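Local coordinates for protein Rho guanine nucleotide exchange factor 12 (Homo sapiens, PDB 1TXD) that acts through its DH and PH domains as a guanine nucleotide exchange factor for the small GTPase RhoA, at residues A[5-10]-A[21-26]; A[275-280]-A[284-289]. The protein carries 1 engineered substitution. All blocks are in the same frame, centred on the assembly; numbering follows the deposited sequence.

Interaction 1 of 2, residues A[5-10]-A[21-26]; sequences NWQQLV and CEIKRQ
Trp6 lays one face of its indole over the aliphatic base of Gln26. The CB of Gln26 makes a CH-pi contact with the six-membered ring, 3.5 Å from its centroid, while Gln26 CG comes within 3.3 Å of Trp6 CZ2 at the rim. Trp6 extends its ring toward the helix because CG stands anti to the backbone N (chi1 176°); Val10 CG2 backs the opposite face. Ile23, one helical turn before Gln26, meets the indole obliquely, its CG1 4.1 Å from Trp6 CZ3, and its CG2 touches Gln7 NE2. Gln26 bends at chi2 (-69°), which turns NE2 off the indole and toward Glu22, where it gives a bond to OE2 at 2.8 Å, from the anti side and well out of the carboxylate plane. Gln26 OE1 stays beside the indole, 3.5 Å from Trp6 NE1, with ring and amide planes 43° apart. Arg25 grips the same carboxylate side-on, NE to OE1 and NH2 to OE2, and Gln26 NE2 also reaches the carbonyl of Ile98. A CH-pi contact thus packs the N-terminal segment against the start of helix 20-57 of the DH helical bundle.

Interaction 2 of 2, residues A[275-280]-A[284-289]; sequences LYTLLL and LVLLQK
The end of the Leu275 side chain reaches the neighbouring strand, with CD2 3.1 Å from Leu287 O and CD1 3.8 Å from Leu286 CD2. Four backbone hydrogen bonds join the strands in two reciprocal pairs, Tyr276 with Leu287 and Leu278 with Val285. Leu278 N to Val285 O is the straightest, 2.9 Å and 164° at the hydrogen. CA-H...O contacts supplement them, among them Thr277 CA to Val285 O at 3.4 Å. Apolar contacts line both faces. On the face of Tyr276, Leu278 has CG anti to the carbonyl carbon (chi1 -44°), which sets its CD1 3.5 Å from Leu287 CD1, the two side chains crossing at about a right angle. Val285 CG2 meets Leu280 CD1; Tyr227 of helix 191-230 touches Tyr276 and Leu278. On the other face, Thr277 and Leu286 lie side by side, and Leu284 CD1 packs 3.9 Å from Leu279 CB; both leucines of this last pair touch Trp360 of helix 354-374. Thr277 OG1 is buried here without a polar partner. Replacing Leu275 by an alanine would probably open a gap beside Leu286 CD2 and take away the methyl group that lies against Leu287 O. Lys289 CE rests obliquely against the Tyr276 ring (3.7 Å to CD1), whose hydroxyl hydrogen-bonds to Glu260. Strands 275-280 and 283-290 thus form an antiparallel beta hairpin of the PH-domain beta sandwich, with the C-terminal helix packed against one face.

Interactions 1 and 2 belong to the two domains of the DH/PH module, one in the DH part, the other in the PH part, and lie on opposite sides of the chain's centre. Their centres are 59 Å apart and their nearest atoms about 47 Å, so they do not touch. Interaction 1 closes before interaction 2 opens along the chain. Helix 191-230 helps to span the separation, reaching the hairpin through Tyr227. In this family the DH domain carries the exchange activity on the GTPase; no ligand marks a site at either contact.

Interaction 1 of 2, residues A[5-10]-A[21-26]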
ATOM      1  N   ASN A   5      -9.145 -17.918 -27.034  1.00 74.40           N
ATOM      2  CA  ASN A   5      -9.820 -19.070 -26.399  1.00 73.66           C
ATOM      3  C   ASN A   5      -8.906 -20.282 -26.426  1.00 72.65           C
ATOM      4  O   ASN A   5      -8.056 -20.394 -27.318  1.00 73.14           O
ATOM      5  CB  ASN A   5     -11.127 -19.409 -27.133  1.00 74.03           C
ATOM      6  CG  ASN A   5     -12.084 -20.290 -26.318  1.00 73.83           C
ATOM      7  OD1 ASN A   5     -11.807 -21.455 -26.048  1.00 73.88           O
ATOM      8  ND2 ASN A   5     -13.242 -19.736 -25.972  1.00 73.80           N
ATOM      9  N   TRP A   6      -9.081 -21.184 -25.459  1.00 70.99           N
ATOM     10  CA  TRP A   6      -8.260 -22.392 -25.377  1.00 69.23           C
ATOM     11  C   TRP A   6      -8.616 -23.481 -26.400  1.00 68.97           C
ATOM     12  O   TRP A   6      -7.724 -24.039 -27.053  1.00 68.76           O
ATOM     13  CB  TRP A   6      -8.331 -23.019 -23.991  1.00 68.33           C
ATOM     14  CG  TRP A   6      -7.565 -24.289 -24.006  1.00 67.07           C
ATOM     15  CD1 TRP A   6      -6.200 -24.430 -24.080  1.00 67.04           C
ATOM     16  CD2 TRP A   6      -8.100 -25.601 -24.061  1.00 65.11           C
ATOM     17  NE1 TRP A   6      -5.861 -25.759 -24.118  1.00 66.02           N
ATOM     18  CE2 TRP A   6      -7.014 -26.501 -24.122  1.00 65.35           C
ATOM     19  CE3 TRP A   6      -9.395 -26.118 -24.032  1.00 64.12           C
ATOM     20  CZ2 TRP A   6      -7.190 -27.880 -24.157  1.00 64.44           C
ATOM     21  CZ3 TRP A   6      -9.570 -27.475 -24.069  1.00 63.65           C
ATOM     22  CH2 TRP A   6      -8.473 -28.347 -24.129  1.00 64.19           C
ATOM     23  N   GLN A   7      -9.908 -23.808 -26.489  1.00 68.53           N
ATOM     24  CA  GLN A   7     -10.412 -24.893 -27.359  1.00 68.27           C
ATOM     25  C   GLN A   7     -10.230 -24.562 -28.850  1.00 67.63           C
ATOM     26  O   GLN A   7     -10.234 -25.462 -29.712  1.00 66.97           O
ATOM     27  CB  GLN A   7     -11.893 -25.190 -27.053  1.00 68.43           C
ATOM     28  CG  GLN A   7     -12.170 -25.538 -25.582  1.00 69.07           C
ATOM     29  CD  GLN A   7     -13.618 -25.380 -25.167  1.00 69.82           C
ATOM     30  OE1 GLN A   7     -14.210 -24.310 -25.355  1.00 71.37           O
ATOM     31  NE2 GLN A   7     -14.186 -26.431 -24.569  1.00 69.65           N
ATOM     32  N   GLN A   8     -10.089 -23.259 -29.125  1.00 66.89           N
ATOM     33  CA  GLN A   8      -9.696 -22.736 -30.434  1.00 66.03           C
ATOM     34  C   GLN A   8      -8.314 -23.229 -30.870  1.00 64.36           C
ATOM     35  O   GLN A   8      -8.129 -23.590 -32.033  1.00 65.08           O
ATOM     36  CB  GLN A   8      -9.709 -21.200 -30.410  1.00 66.46           C
ATOM     37  CG  GLN A   8      -9.263 -20.519 -31.714  1.00 66.99           C
ATOM     38  CD  GLN A   8     -10.141 -20.869 -32.917  1.00 67.20           C
ATOM     39  OE1 GLN A   8      -9.643 -21.380 -33.919  1.00 67.86           O
ATOM     40  NE2 GLN A   8     -11.442 -20.598 -32.817  1.00 66.72           N
ATOM     41  N   LEU A   9      -7.348 -23.219 -29.957  1.00 61.76           N
ATOM     42  CA  LEU A   9      -6.050 -23.821 -30.237  1.00 60.04           C
ATOM     43  C   LEU A   9      -6.245 -25.267 -30.684  1.00 57.89           C
ATOM     44  O   LEU A   9      -6.099 -25.575 -31.871  1.00 58.14           O
ATOM     45  CB  LEU A   9      -5.113 -23.773 -29.010  1.00 60.39           C
ATOM     46  CG  LEU A   9      -4.318 -22.483 -28.727  1.00 60.81           C
ATOM     47  CD1 LEU A   9      -3.664 -22.503 -27.327  1.00 60.92           C
ATOM     48  CD2 LEU A   9      -3.265 -22.243 -29.814  1.00 60.92           C
ATOM     49  N   VAL A  10      -6.625 -26.129 -29.738  1.00 55.02           N
ATOM     50  CA  VAL A  10      -6.578 -27.588 -29.940  1.00 53.03           C
ATOM     51  C   VAL A  10      -7.504 -28.057 -31.039  1.00 51.09           C
ATOM     52  O   VAL A  10      -8.636 -27.572 -31.149  1.00 50.86           O
ATOM     53  CB  VAL A  10      -6.992 -28.397 -28.678  1.00 52.74           C
ATOM     54  CG1 VAL A  10      -6.586 -29.870 -28.840  1.00 52.75           C
ATOM     55  CG2 VAL A  10      -6.391 -27.811 -27.406  1.00 52.74           C
ATOM     56  N   CYS A  21     -13.231 -33.111 -16.840  1.00 19.86           N
ATOM     57  CA  CYS A  21     -12.417 -32.453 -15.828  1.00 21.84           C
ATOM     58  C   CYS A  21     -11.085 -31.982 -16.393  1.00 20.84           C
ATOM     59  O   CYS A  21     -10.535 -30.977 -15.958  1.00 20.05           O
ATOM     60  CB  CYS A  21     -12.191 -33.370 -14.621  1.00 24.48           C
ATOM     61  SG  CYS A  21     -11.018 -34.751 -14.870  1.00 31.62           S
ATOM     62  N   GLU A  22     -10.562 -32.700 -17.370  1.00 20.07           N
ATOM     63  CA  GLU A  22      -9.304 -32.315 -18.006  1.00 20.36           C
ATOM     64  C   GLU A  22      -9.489 -31.107 -18.924  1.00 19.49           C
ATOM     65  O   GLU A  22      -8.587 -30.286 -19.092  1.00 19.97           O
ATOM     66  CB  GLU A  22      -8.700 -33.524 -18.748  1.00 20.91           C
ATOM     67  CG  GLU A  22      -7.415 -33.231 -19.499  1.00 22.74           C
ATOM     68  CD  GLU A  22      -6.309 -32.646 -18.612  1.00 22.99           C
ATOM     69  OE1 GLU A  22      -6.328 -32.858 -17.373  1.00 23.05           O
ATOM     70  OE2 GLU A  22      -5.429 -31.972 -19.165  1.00 21.76           O
ATOM     71  N   ILE A  23     -10.671 -30.955 -19.496  1.00 18.72           N
ATOM     72  CA  ILE A  23     -10.972 -29.749 -20.260  1.00 18.66           C
ATOM     73  C   ILE A  23     -11.033 -28.518 -19.334  1.00 19.58           C
ATOM     74  O   ILE A  23     -10.547 -27.458 -19.706  1.00 17.03           O
ATOM     75  CB  ILE A  23     -12.246 -29.932 -21.100  1.00 17.73           C
ATOM     76  CG1 ILE A  23     -11.855 -30.503 -22.467  1.00 17.57           C
ATOM     77  CG2 ILE A  23     -12.971 -28.655 -21.320  1.00 17.51           C
ATOM     78  CD1 ILE A  23     -12.953 -31.117 -23.179  1.00 14.16           C
ATOM     79  N   LYS A  24     -11.600 -28.680 -18.135  1.00 20.82           N
ATOM     80  CA  LYS A  24     -11.711 -27.585 -17.171  1.00 21.77           C
ATOM     81  C   LYS A  24     -10.329 -27.172 -16.692  1.00 21.38           C
ATOM     82  O   LYS A  24     -10.052 -25.978 -16.599  1.00 20.84           O
ATOM     83  CB  LYS A  24     -12.571 -27.977 -15.970  1.00 23.32           C
ATOM     84  CG  LYS A  24     -14.051 -27.748 -16.179  1.00 26.37           C
ATOM     85  CD  LYS A  24     -14.892 -28.917 -15.686  1.00 29.04           C
ATOM     86  CE  LYS A  24     -16.271 -28.955 -16.344  1.00 30.52           C
ATOM     87  NZ  LYS A  24     -16.775 -30.342 -16.422  1.00 31.19           N
ATOM     88  N   ARG A  25      -9.474 -28.153 -16.397  1.00 20.57           N
ATOM     89  CA  ARG A  25      -8.077 -27.908 -16.038  1.00 21.49           C
ATOM     90  C   ARG A  25      -7.419 -27.035 -17.098  1.00 21.64           C
ATOM     91  O   ARG A  25      -6.693 -26.088 -16.751  1.00 21.35           O
ATOM     92  CB  ARG A  25      -7.263 -29.219 -15.833  1.00 22.85           C
ATOM     93  CG  ARG A  25      -5.916 -29.042 -15.036  1.00 24.21           C
ATOM     94  CD  ARG A  25      -5.083 -30.315 -14.865  1.00 26.00           C
ATOM     95  NE  ARG A  25      -4.462 -30.649 -16.134  1.00 27.53           N
ATOM     96  CZ  ARG A  25      -3.201 -30.442 -16.477  1.00 28.93           C
ATOM     97  NH1 ARG A  25      -2.307 -29.931 -15.628  1.00 27.27           N
ATOM     98  NH2 ARG A  25      -2.826 -30.792 -17.705  1.00 30.77           N
ATOM     99  N   GLN A  26      -7.685 -27.310 -18.375  1.00 20.04           N
ATOM    100  CA  GLN A  26      -6.969 -26.598 -19.420  1.00 21.27           C
ATOM    101  C   GLN A  26      -7.456 -25.180 -19.456  1.00 22.59           C
ATOM    102  O   GLN A  26      -6.678 -24.265 -19.684  1.00 22.16           O
ATOM    103  CB  GLN A  26      -7.172 -27.202 -20.794  1.00 20.40           C
ATOM    104  CG  GLN A  26      -6.589 -28.611 -20.948  1.00 21.10           C
ATOM    105  CD  GLN A  26      -5.090 -28.607 -20.918  1.00 19.34           C
ATOM    106  OE1 GLN A  26      -4.474 -27.782 -21.575  1.00 18.75           O
ATOM    107  NE2 GLN A  26      -4.505 -29.490 -20.120  1.00 16.84           N
TER

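Interaction 2 of 2, residues A[275-280]-A[284-289]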
ATOM      1  N   LEU A 275      -9.560  19.666  18.808  1.00 55.89           N
ATOM      2  CA  LEU A 275      -8.280  19.172  18.313  1.00 55.54           C
ATOM      3  C   LEU A 275      -8.443  18.016  17.342  1.00 54.82           C
ATOM      4  O   LEU A 275      -9.482  17.341  17.299  1.00 54.47           O
ATOM      5  CB  LEU A 275      -7.398  18.656  19.462  1.00 56.02           C
ATOM      6  CG  LEU A 275      -6.835  19.565  20.560  1.00 56.60           C
ATOM      7  CD1 LEU A 275      -6.119  18.700  21.594  1.00 56.75           C
ATOM      8  CD2 LEU A 275      -5.888  20.616  20.012  1.00 56.66           C
ATOM      9  N   TYR A 276      -7.388  17.831  16.555  1.00 53.60           N
ATOM     10  CA  TYR A 276      -7.041  16.558  15.956  1.00 52.90           C
ATOM     11  C   TYR A 276      -5.677  16.187  16.526  1.00 51.73           C
ATOM     12  O   TYR A 276      -4.739  16.987  16.490  1.00 52.24           O
ATOM     13  CB  TYR A 276      -6.964  16.677  14.427  1.00 53.35           C
ATOM     14  CG  TYR A 276      -6.951  15.336  13.730  1.00 53.59           C
ATOM     15  CD1 TYR A 276      -8.146  14.717  13.354  1.00 53.65           C
ATOM     16  CD2 TYR A 276      -5.745  14.675  13.463  1.00 54.38           C
ATOM     17  CE1 TYR A 276      -8.145  13.481  12.731  1.00 54.23           C
ATOM     18  CE2 TYR A 276      -5.734  13.437  12.829  1.00 54.55           C
ATOM     19  CZ  TYR A 276      -6.937  12.849  12.473  1.00 54.75           C
ATOM     20  OH  TYR A 276      -6.937  11.631  11.846  1.00 56.70           O
ATOM     21  N   THR A 277      -5.567  14.966  17.025  1.00 50.14           N
ATOM     22  CA  THR A 277      -4.464  14.578  17.891  1.00 48.87           C
ATOM     23  C   THR A 277      -3.760  13.387  17.310  1.00 47.98           C
ATOM     24  O   THR A 277      -4.395  12.533  16.726  1.00 47.63           O
ATOM     25  CB  THR A 277      -5.040  14.207  19.297  1.00 48.31           C
ATOM     26  OG1 THR A 277      -5.500  15.394  19.941  1.00 48.69           O
ATOM     27  CG2 THR A 277      -3.967  13.647  20.225  1.00 46.68           C
ATOM     28  N   LEU A 278      -2.455  13.301  17.507  1.00 48.23           N
ATOM     29  CA  LEU A 278      -1.699  12.211  16.944  1.00 49.40           C
ATOM     30  C   LEU A 278      -0.851  11.564  17.984  1.00 50.32           C
ATOM     31  O   LEU A 278       0.044  12.193  18.531  1.00 50.30           O
ATOM     32  CB  LEU A 278      -0.777  12.715  15.835  1.00 50.09           C
ATOM     33  CG  LEU A 278      -1.305  13.711  14.796  1.00 49.60           C
ATOM     34  CD1 LEU A 278      -0.137  14.105  13.923  1.00 48.79           C
ATOM     35  CD2 LEU A 278      -2.484  13.194  13.962  1.00 49.38           C
ATOM     36  N   LEU A 279      -1.138  10.298  18.259  1.00 52.19           N
ATOM     37  CA  LEU A 279      -0.251   9.450  19.053  1.00 52.81           C
ATOM     38  C   LEU A 279       0.853   8.845  18.182  1.00 52.49           C
ATOM     39  O   LEU A 279       0.580   7.987  17.341  1.00 52.65           O
ATOM     40  CB  LEU A 279      -1.043   8.320  19.709  1.00 53.41           C
ATOM     41  CG  LEU A 279      -0.232   7.243  20.426  1.00 54.11           C
ATOM     42  CD1 LEU A 279       0.790   7.854  21.388  1.00 54.30           C
ATOM     43  CD2 LEU A 279      -1.189   6.323  21.188  1.00 55.81           C
ATOM     44  N   LEU A 280       2.087   9.287  18.407  1.00 52.53           N
ATOM     45  CA  LEU A 280       3.271   8.754  17.737  1.00 52.92           C
ATOM     46  C   LEU A 280       4.060   7.853  18.680  1.00 53.57           C
ATOM     47  O   LEU A 280       3.666   7.656  19.828  1.00 53.48           O
ATOM     48  CB  LEU A 280       4.159   9.899  17.237  1.00 52.55           C
ATOM     49  CG  LEU A 280       3.434  11.038  16.523  1.00 53.06           C
ATOM     50  CD1 LEU A 280       4.449  12.044  15.952  1.00 53.90           C
ATOM     51  CD2 LEU A 280       2.539  10.511  15.413  1.00 53.17           C
ATOM     52  N   LEU A 284       2.804  12.443  22.120  1.00 52.11           N
ATOM     53  CA  LEU A 284       1.450  12.767  21.739  1.00 52.31           C
ATOM     54  C   LEU A 284       1.552  14.177  21.185  1.00 52.20           C
ATOM     55  O   LEU A 284       2.322  14.987  21.696  1.00 52.15           O
ATOM     56  CB  LEU A 284       0.537  12.707  22.957  1.00 53.13           C
ATOM     57  CG  LEU A 284      -0.961  12.586  22.721  1.00 54.33           C
ATOM     58  CD1 LEU A 284      -1.331  11.163  22.386  1.00 54.49           C
ATOM     59  CD2 LEU A 284      -1.717  13.041  23.972  1.00 55.88           C
ATOM     60  N   VAL A 285       0.800  14.462  20.126  1.00 51.99           N
ATOM     61  CA  VAL A 285       0.890  15.746  19.441  1.00 51.55           C
ATOM     62  C   VAL A 285      -0.491  16.339  19.341  1.00 51.44           C
ATOM     63  O   VAL A 285      -1.426  15.697  18.876  1.00 50.78           O
ATOM     64  CB  VAL A 285       1.483  15.622  18.014  1.00 51.74           C
ATOM     65  CG1 VAL A 285       1.530  16.987  17.336  1.00 51.13           C
ATOM     66  CG2 VAL A 285       2.887  15.008  18.056  1.00 52.15           C
ATOM     67  N   LEU A 286      -0.606  17.591  19.753  1.00 52.28           N
ATOM     68  CA  LEU A 286      -1.888  18.250  19.819  1.00 53.53           C
ATOM     69  C   LEU A 286      -1.926  19.296  18.718  1.00 53.65           C
ATOM     70  O   LEU A 286      -1.102  20.207  18.700  1.00 53.79           O
ATOM     71  CB  LEU A 286      -2.083  18.873  21.208  1.00 54.08           C
ATOM     72  CG  LEU A 286      -1.945  17.886  22.380  1.00 54.75           C
ATOM     73  CD1 LEU A 286      -2.136  18.606  23.713  1.00 55.49           C
ATOM     74  CD2 LEU A 286      -2.926  16.732  22.276  1.00 55.21           C
ATOM     75  N   LEU A 287      -2.872  19.136  17.794  1.00 53.99           N
ATOM     76  CA  LEU A 287      -2.987  20.000  16.620  1.00 54.26           C
ATOM     77  C   LEU A 287      -4.410  20.533  16.472  1.00 54.87           C
ATOM     78  O   LEU A 287      -5.343  19.965  17.036  1.00 54.86           O
ATOM     79  CB  LEU A 287      -2.585  19.231  15.357  1.00 54.33           C
ATOM     80  CG  LEU A 287      -1.235  18.508  15.369  1.00 54.05           C
ATOM     81  CD1 LEU A 287      -1.174  17.475  14.261  1.00 54.39           C
ATOM     82  CD2 LEU A 287      -0.078  19.484  15.232  1.00 53.99           C
ATOM     83  N   GLN A 288      -4.560  21.621  15.709  1.00 55.89           N
ATOM     84  CA  GLN A 288      -5.855  22.279  15.480  1.00 56.52           C
ATOM     85  C   GLN A 288      -6.187  22.361  13.987  1.00 57.10           C
ATOM     86  O   GLN A 288      -5.390  22.889  13.205  1.00 57.15           O
ATOM     87  CB  GLN A 288      -5.836  23.700  16.074  1.00 56.72           C
ATOM     88  CG  GLN A 288      -6.836  23.941  17.214  1.00 56.74           C
ATOM     89  CD  GLN A 288      -7.036  25.426  17.528  1.00 56.78           C
ATOM     90  OE1 GLN A 288      -6.069  26.146  17.784  1.00 56.74           O
ATOM     91  NE2 GLN A 288      -8.286  25.878  17.511  1.00 55.99           N
ATOM     92  N   LYS A 289      -7.366  21.861  13.604  1.00 57.98           N
ATOM     93  CA  LYS A 289      -7.818  21.886  12.194  1.00 58.71           C
ATOM     94  C   LYS A 289      -8.318  23.276  11.770  1.00 58.81           C
ATOM     95  O   LYS A 289      -9.503  23.585  11.914  1.00 58.54           O
ATOM     96  CB  LYS A 289      -8.925  20.831  11.940  1.00 59.03           C
ATOM     97  CG  LYS A 289      -8.413  19.459  11.472  1.00 59.56           C
ATOM     98  CD  LYS A 289      -9.543  18.497  11.060  1.00 59.41           C
ATOM     99  CE  LYS A 289      -8.976  17.121  10.658  1.00 59.66           C
ATOM    100  NZ  LYS A 289      -9.585  16.542   9.425  1.00 58.83           N
TER